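Local coordinates for protein SxtG (Microseira wollei, PDB 6U1R) that probably transfers an amidino group from a donor such as arginine to an amine acceptor in the biosynthesis of the paralytic shellfish toxin saxitoxin, at residues Gly43-Ala48 with Ala87-Glu92; Ile97-Ala102 with Ile352-Glu357. All blocks are in the same frame, centred on the assembly; numbering follows the deposited sequence. Where two conformers were deposited one is given.

Overall arrangement
Helix 83-102 is common to both contacts and joins them in series along one side of the chain. Contact 1 lies on its earlier turns, where the loop that follows strand 37-42 rests on Ala-89 and His-90; contact 2 lies at its C-terminal end, where Ile-99 meets strand 350-354. Their centres are about 14 Å apart, and they touch through Glu-92, whose CB approaches Ser-355 O at 3.5 Å. Contact 1 is the one nearer the predicted active site: the side chain of Val-45 is about 11 Å from that of Cys-368, the presumed amidino-cysteine nucleophile, whereas contact 2 lies away from the predicted catalytic residues.

Contact 1 (Gly43-Ala48 with Ala87-Glu92); sequences GSVEGA and AVAHKE
An ST turn overlapping a type II beta turn shapes the loop after strand 37-42, and its Val-45 packs on Ala-89 and His-90 of helix 83-102. Val-45 points its branched side chain at the helix and sets both methyls against it. CG1 and CG2 each lie 4.1 Å from Ala-89 CB, so the small alanine methyl faces the fork of the valine. CG2 also reaches His-90 N at 3.9 Å, an approach to the helix backbone that the shortness of the alanine side chain probably allows. Ala-89 also touches Phe-362; it and Val-45 are both buried.

Further out the contact becomes polar. His-90 has CG anti to its own backbone N (chi1 -164°), which swings the imidazole out from the helix, past Val-45 CG2, toward the side chain of Glu-46. In one of its two conformers Glu-46 brings OE1 to 4.1 Å from His-90 NE2, near but not touching; the approach is doubtful, and any attraction is at most weak.

The loop holds its shape through its own short-range bonds and its neighbours. Gly-47, at the third position of the type II turn, has the positive phi that suits glycine, and a weak bond from Ala-48 N to Val-45 O closes the turn. Backbone bonds tie Gly-43 to Ala-369, next to the predicted nucleophile Cys-368, and Ser-44 to Ala-132. The ST turn itself is made by Ser-44 OG, which accepts from Glu-46 N at 3.2 Å with an N-H...O angle of 149°.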
ATOM      1  N   GLY A  43     -13.993   5.353  15.995  1.00 15.03           N
ATOM      2  CA  GLY A  43     -13.505   6.581  15.410  1.00 14.87           C
ATOM      3  C   GLY A  43     -13.509   7.761  16.384  1.00 16.72           C
ATOM      4  O   GLY A  43     -13.913   7.676  17.549  1.00 17.47           O
ATOM      5  N   SER A  44     -13.028   8.887  15.872  1.00 16.12           N
ATOM      6  CA  SER A  44     -12.953  10.137  16.618  1.00 18.74           C
ATOM      7  C   SER A  44     -13.390  11.278  15.715  1.00 17.17           C
ATOM      8  O   SER A  44     -13.055  11.291  14.525  1.00 16.40           O
ATOM      9  CB  SER A  44     -11.526  10.395  17.132  1.00 21.23           C
ATOM     10  OG  SER A  44     -11.345  11.753  17.506  1.00 22.32           O
ATOM     11  N   VAL A  45     -14.141  12.233  16.271  1.00 15.24           N
ATOM     12  CA  VAL A  45     -14.560  13.409  15.516  1.00 16.38           C
ATOM     13  C   VAL A  45     -13.702  14.629  15.803  1.00 17.15           C
ATOM     14  O   VAL A  45     -13.906  15.674  15.176  1.00 16.83           O
ATOM     15  CB  VAL A  45     -16.038  13.758  15.774  1.00 16.13           C
ATOM     16  CG1 VAL A  45     -16.929  12.728  15.157  1.00 16.08           C
ATOM     17  CG2 VAL A  45     -16.321  13.869  17.281  1.00 18.59           C
ATOM     18  N   GLU A  46     -12.763  14.550  16.733  1.00 18.49           N
ATOM     19  CA  GLU A  46     -11.945  15.710  17.070  0.65 19.71           C
ATOM     20  C   GLU A  46     -11.064  16.112  15.889  1.00 17.95           C
ATOM     21  O   GLU A  46     -10.509  15.250  15.197  1.00 15.79           O
ATOM     22  CB  GLU A  46     -11.087  15.396  18.284  0.65 22.00           C
ATOM     23  CG  GLU A  46     -11.910  15.040  19.530  0.65 23.06           C
ATOM     24  CD  GLU A  46     -11.112  15.178  20.805  0.65 24.80           C
ATOM     25  OE1 GLU A  46     -10.702  14.142  21.364  0.65 25.05           O
ATOM     26  OE2 GLU A  46     -10.899  16.330  21.237  0.65 25.89           O
ATOM     27  N   GLY A  47     -10.945  17.419  15.655  1.00 17.02           N
ATOM     28  CA  GLY A  47     -10.120  17.962  14.584  1.00 15.04           C
ATOM     29  C   GLY A  47     -10.664  17.747  13.195  1.00 15.45           C
ATOM     30  O   GLY A  47      -9.939  17.980  12.218  1.00 15.28           O
ATOM     31  N   ALA A  48     -11.916  17.306  13.089  1.00 14.99           N
ATOM     32  CA  ALA A  48     -12.517  16.915  11.821  1.00 14.32           C
ATOM     33  C   ALA A  48     -12.684  18.110  10.879  1.00 14.76           C
ATOM     34  O   ALA A  48     -13.029  19.214  11.306  1.00 14.01           O
ATOM     35  CB  ALA A  48     -13.872  16.251  12.079  1.00 14.54           C
ATOM     36  N   ALA A  87     -18.533  18.779  19.216  1.00 19.38           N
ATOM     37  CA  ALA A  87     -18.790  18.583  20.641  1.00 19.89           C
ATOM     38  C   ALA A  87     -20.004  17.685  20.872  1.00 20.94           C
ATOM     39  O   ALA A  87     -19.954  16.754  21.689  1.00 20.21           O
ATOM     40  CB  ALA A  87     -18.965  19.933  21.328  1.00 22.05           C
ATOM     41  N   VAL A  88     -21.104  17.930  20.150  1.00 22.09           N
ATOM     42  CA  VAL A  88     -22.300  17.109  20.349  1.00 21.80           C
ATOM     43  C   VAL A  88     -22.047  15.678  19.890  1.00 22.36           C
ATOM     44  O   VAL A  88     -22.502  14.719  20.528  1.00 22.37           O
ATOM     45  CB  VAL A  88     -23.531  17.722  19.640  1.00 22.23           C
ATOM     46  CG1 VAL A  88     -23.856  19.083  20.209  1.00 27.75           C
ATOM     47  CG2 VAL A  88     -23.331  17.828  18.148  1.00 26.32           C
ATOM     48  N   ALA A  89     -21.320  15.503  18.783  1.00 20.25           N
ATOM     49  CA  ALA A  89     -21.020  14.158  18.318  1.00 19.37           C
ATOM     50  C   ALA A  89     -20.097  13.435  19.285  1.00 19.90           C
ATOM     51  O   ALA A  89     -20.218  12.220  19.470  1.00 20.45           O
ATOM     52  CB  ALA A  89     -20.389  14.186  16.920  1.00 19.65           C
ATOM     53  N   HIS A  90     -19.159  14.156  19.909  1.00 20.21           N
ATOM     54  CA  HIS A  90     -18.272  13.503  20.861  1.00 21.84           C
ATOM     55  C   HIS A  90     -19.068  12.978  22.048  1.00 21.52           C
ATOM     56  O   HIS A  90     -18.772  11.894  22.563  1.00 20.92           O
ATOM     57  CB  HIS A  90     -17.172  14.484  21.302  1.00 23.52           C
ATOM     58  CG  HIS A  90     -16.001  13.832  21.968  1.00 27.57           C
ATOM     59  ND1 HIS A  90     -15.540  12.582  21.615  1.00 31.54           N
ATOM     60  CD2 HIS A  90     -15.197  14.257  22.972  1.00 34.39           C
ATOM     61  CE1 HIS A  90     -14.499  12.268  22.366  1.00 30.93           C
ATOM     62  NE2 HIS A  90     -14.272  13.266  23.202  1.00 33.46           N
ATOM     63  N   LYS A  91     -20.129  13.698  22.443  1.00 20.87           N
ATOM     64  CA  LYS A  91     -20.972  13.242  23.548  1.00 23.14           C
ATOM     65  C   LYS A  91     -21.704  11.945  23.200  1.00 21.09           C
ATOM     66  O   LYS A  91     -21.748  11.009  24.012  1.00 21.60           O
ATOM     67  CB  LYS A  91     -21.969  14.332  23.938  1.00 25.74           C
ATOM     68  CG  LYS A  91     -22.861  13.941  25.129  1.00 34.02           C
ATOM     69  CD  LYS A  91     -24.000  14.924  25.393  1.00 46.12           C
ATOM     70  CE  LYS A  91     -24.844  14.453  26.593  1.00 54.44           C
ATOM     71  NZ  LYS A  91     -26.108  15.223  26.782  1.00 54.38           N
ATOM     72  N   GLU A  92     -22.298  11.866  22.005  1.00 20.45           N
ATOM     73  CA  GLU A  92     -23.014  10.644  21.651  1.00 20.13           C
ATOM     74  C   GLU A  92     -22.034   9.499  21.411  1.00 18.97           C
ATOM     75  O   GLU A  92     -22.312   8.344  21.753  1.00 18.20           O
ATOM     76  CB  GLU A  92     -23.908  10.887  20.429  1.00 18.49           C
ATOM     77  CG  GLU A  92     -25.023  11.896  20.704  1.00 21.38           C
ATOM     78  CD  GLU A  92     -26.091  11.943  19.637  1.00 22.19           C
ATOM     79  OE1 GLU A  92     -25.776  11.708  18.452  1.00 20.42           O
ATOM     80  OE2 GLU A  92     -27.265  12.219  19.994  1.00 23.87           O
TER

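Contact 2 (Ile97-Ala102 with Ile352-Glu357)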
ATOM      1  N   ILE A  97     -19.675   4.289  23.155  1.00 17.07           N
ATOM      2  CA  ILE A  97     -18.567   3.539  23.729  1.00 17.49           C
ATOM      3  C   ILE A  97     -18.960   2.940  25.083  1.00 18.84           C
ATOM      4  O   ILE A  97     -18.631   1.780  25.379  1.00 18.22           O
ATOM      5  CB  ILE A  97     -17.328   4.448  23.835  1.00 17.93           C
ATOM      6  CG1 ILE A  97     -16.776   4.730  22.428  1.00 18.90           C
ATOM      7  CG2 ILE A  97     -16.270   3.820  24.728  1.00 19.50           C
ATOM      8  CD1 ILE A  97     -15.793   5.895  22.351  1.00 19.76           C
ATOM      9  N   HIS A  98     -19.690   3.703  25.910  1.00 19.58           N
ATOM     10  CA  HIS A  98     -20.140   3.175  27.200  1.00 20.75           C
ATOM     11  C   HIS A  98     -20.993   1.916  27.009  1.00 19.77           C
ATOM     12  O   HIS A  98     -20.846   0.936  27.748  1.00 20.48           O
ATOM     13  CB  HIS A  98     -20.933   4.230  27.975  1.00 21.66           C
ATOM     14  CG  HIS A  98     -20.098   5.189  28.784  1.00 25.74           C
ATOM     15  ND1 HIS A  98     -18.953   4.820  29.455  1.00 28.76           N
ATOM     16  CD2 HIS A  98     -20.280   6.505  29.053  1.00 26.87           C
ATOM     17  CE1 HIS A  98     -18.450   5.870  30.084  1.00 27.00           C
ATOM     18  NE2 HIS A  98     -19.237   6.905  29.855  1.00 29.18           N
ATOM     19  N   ILE A  99     -21.889   1.924  26.021  1.00 19.84           N
ATOM     20  CA  ILE A  99     -22.681   0.729  25.712  1.00 19.35           C
ATOM     21  C   ILE A  99     -21.778  -0.437  25.323  1.00 19.47           C
ATOM     22  O   ILE A  99     -21.933  -1.562  25.820  1.00 19.51           O
ATOM     23  CB  ILE A  99     -23.708   1.038  24.608  1.00 19.24           C
ATOM     24  CG1 ILE A  99     -24.737   2.058  25.130  1.00 21.70           C
ATOM     25  CG2 ILE A  99     -24.384  -0.254  24.145  1.00 19.38           C
ATOM     26  CD1 ILE A  99     -25.783   2.515  24.107  1.00 22.98           C
ATOM     27  N   LEU A 100     -20.855  -0.206  24.387  1.00 16.75           N
ATOM     28  CA  LEU A 100     -19.948  -1.271  23.964  1.00 17.20           C
ATOM     29  C   LEU A 100     -19.208  -1.884  25.147  1.00 18.98           C
ATOM     30  O   LEU A 100     -19.091  -3.113  25.260  1.00 17.13           O
ATOM     31  CB  LEU A 100     -18.944  -0.732  22.943  1.00 17.10           C
ATOM     32  CG  LEU A 100     -19.492  -0.368  21.556  1.00 16.73           C
ATOM     33  CD1 LEU A 100     -18.395   0.326  20.738  1.00 19.01           C
ATOM     34  CD2 LEU A 100     -19.992  -1.588  20.821  1.00 19.02           C
ATOM     35  N   GLU A 101     -18.675  -1.038  26.027  1.00 16.93           N
ATOM     36  CA  GLU A 101     -17.926  -1.534  27.175  1.00 18.02           C
ATOM     37  C   GLU A 101     -18.828  -2.282  28.153  1.00 18.37           C
ATOM     38  O   GLU A 101     -18.428  -3.316  28.707  1.00 18.68           O
ATOM     39  CB  GLU A 101     -17.210  -0.367  27.852  1.00 19.54           C
ATOM     40  CG  GLU A 101     -16.122   0.254  26.945  1.00 18.70           C
ATOM     41  CD  GLU A 101     -15.498   1.539  27.499  1.00 21.88           C
ATOM     42  OE1 GLU A 101     -16.166   2.286  28.252  1.00 21.40           O
ATOM     43  OE2 GLU A 101     -14.334   1.815  27.140  1.00 20.99           O
ATOM     44  N   ALA A 102     -20.028  -1.767  28.402  1.00 18.19           N
ATOM     45  CA  ALA A 102     -20.950  -2.468  29.290  1.00 20.77           C
ATOM     46  C   ALA A 102     -21.327  -3.825  28.728  1.00 22.70           C
ATOM     47  O   ALA A 102     -21.573  -4.776  29.486  1.00 21.72           O
ATOM     48  CB  ALA A 102     -22.192  -1.619  29.515  1.00 21.14           C
ATOM     49  N   ILE A 352     -30.168  -2.934  20.938  1.00 17.86           N
ATOM     50  CA  ILE A 352     -29.660  -2.067  21.989  1.00 18.46           C
ATOM     51  C   ILE A 352     -29.631  -0.668  21.397  1.00 19.69           C
ATOM     52  O   ILE A 352     -28.917  -0.421  20.416  1.00 19.10           O
ATOM     53  CB  ILE A 352     -28.273  -2.513  22.474  1.00 20.39           C
ATOM     54  CG1 ILE A 352     -28.343  -3.959  22.979  1.00 21.91           C
ATOM     55  CG2 ILE A 352     -27.774  -1.571  23.557  1.00 22.07           C
ATOM     56  CD1 ILE A 352     -27.017  -4.662  23.065  1.00 24.33           C
ATOM     57  N   VAL A 353     -30.443   0.220  21.943  1.00 18.73           N
ATOM     58  CA  VAL A 353     -30.707   1.507  21.320  1.00 19.57           C
ATOM     59  C   VAL A 353     -29.677   2.523  21.786  1.00 19.67           C
ATOM     60  O   VAL A 353     -29.242   2.510  22.940  1.00 21.54           O
ATOM     61  CB  VAL A 353     -32.142   1.968  21.644  1.00 21.35           C
ATOM     62  CG1 VAL A 353     -32.354   3.356  21.162  1.00 23.96           C
ATOM     63  CG2 VAL A 353     -33.153   1.027  20.974  1.00 19.95           C
ATOM     64  N   CYS A 354     -29.296   3.428  20.877  1.00 18.31           N
ATOM     65  CA  CYS A 354     -28.320   4.475  21.171  1.00 18.83           C
ATOM     66  C   CYS A 354     -28.629   5.718  20.338  1.00 17.21           C
ATOM     67  O   CYS A 354     -28.870   5.596  19.134  1.00 17.39           O
ATOM     68  CB  CYS A 354     -26.897   3.964  20.871  1.00 16.50           C
ATOM     69  SG  CYS A 354     -25.556   5.124  21.335  1.00 21.03           S
ATOM     70  N   SER A 355     -28.595   6.907  20.953  1.00 17.73           N
ATOM     71  CA  SER A 355     -28.717   8.160  20.208  1.00 19.38           C
ATOM     72  C   SER A 355     -27.402   8.457  19.490  1.00 17.93           C
ATOM     73  O   SER A 355     -26.327   8.416  20.102  1.00 18.42           O
ATOM     74  CB  SER A 355     -29.069   9.331  21.130  1.00 21.70           C
ATOM     75  OG  SER A 355     -30.316   9.128  21.771  1.00 27.90           O
ATOM     76  N   PHE A 356     -27.487   8.753  18.191  1.00 17.70           N
ATOM     77  CA  PHE A 356     -26.283   8.832  17.370  1.00 15.15           C
ATOM     78  C   PHE A 356     -26.460   9.675  16.110  1.00 16.95           C
ATOM     79  O   PHE A 356     -25.559   9.698  15.267  1.00 17.36           O
ATOM     80  CB  PHE A 356     -25.824   7.413  16.997  1.00 15.91           C
ATOM     81  CG  PHE A 356     -24.318   7.266  16.852  1.00 15.24           C
ATOM     82  CD1 PHE A 356     -23.474   7.566  17.906  1.00 16.81           C
ATOM     83  CD2 PHE A 356     -23.750   6.814  15.670  1.00 14.55           C
ATOM     84  CE1 PHE A 356     -22.094   7.414  17.793  1.00 15.60           C
ATOM     85  CE2 PHE A 356     -22.375   6.658  15.546  1.00 15.31           C
ATOM     86  CZ  PHE A 356     -21.545   6.971  16.619  1.00 15.45           C
ATOM     87  N   GLU A 357     -27.590  10.386  15.962  1.00 16.60           N
ATOM     88  CA  GLU A 357     -27.766  11.207  14.760  1.00 17.02           C
ATOM     89  C   GLU A 357     -26.763  12.349  14.660  1.00 18.19           C
ATOM     90  O   GLU A 357     -26.540  12.852  13.549  1.00 17.87           O
ATOM     91  CB  GLU A 357     -29.172  11.794  14.677  1.00 17.93           C
ATOM     92  CG  GLU A 357     -30.230  10.748  14.453  1.00 19.33           C
ATOM     93  CD  GLU A 357     -31.521  11.327  13.928  1.00 22.20           C
ATOM     94  OE1 GLU A 357     -31.850  12.498  14.263  1.00 22.86           O
ATOM     95  OE2 GLU A 357     -32.202  10.605  13.167  1.00 20.58           O
TER
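Ile-99, near the C-terminal end of helix 83-102, meets Ile-352 and Cys-354 of strand 350-354 with its two branches, and this small apolar junction is the tight part of the contact. The shorter branch puts CG2 against Ile-352 CG2 at 3.7 Å, methyl to methyl, the two side chains running alongside one another and pointing opposite ways. The longer branch leaves CB with CG1 anti to the carbonyl carbon (chi1 -65°) and continues extended, which carries CD1 along the strand to Cys-354. There CD1 lies 3.7 Å from Cys-354 CB and 3.8 Å from Cys-354 SG. The same methyl comes within 3.7 Å of Val-353 O, a van der Waals approach to the strand backbone.

Isoleucine suits this place because its unequal branches reach two alternate residues of one strand. Ile-352 and Cys-354 both point toward the helix, as a two-residue repeat requires, and the compact cysteine accepts the end of the longer branch. Ile-332 of the adjoining strand 330-334 also touches Ile-99, widening the apolar seat, and Leu-100, next along the helix, touches Ile-332 and strand 37-42.

The packing loosens toward the solvent. Between the two inward residues, Val-353 turns its side chain away from the helix and is exposed. Beyond Ile-99, the helix face carrying His-98, Glu-101 and Ala-102 is also exposed, in keeping with polar or small residues there.

The axes of helix segment 97-102 and strand segment 352-354 pass 10.0 Å apart, their N-to-C directions at 158°, nearly antiparallel. Such spacing, with Ile-99 laid against alternate strand residues, fits the alpha/beta propeller of the amidinotransferase family, where helices pack against short sheets.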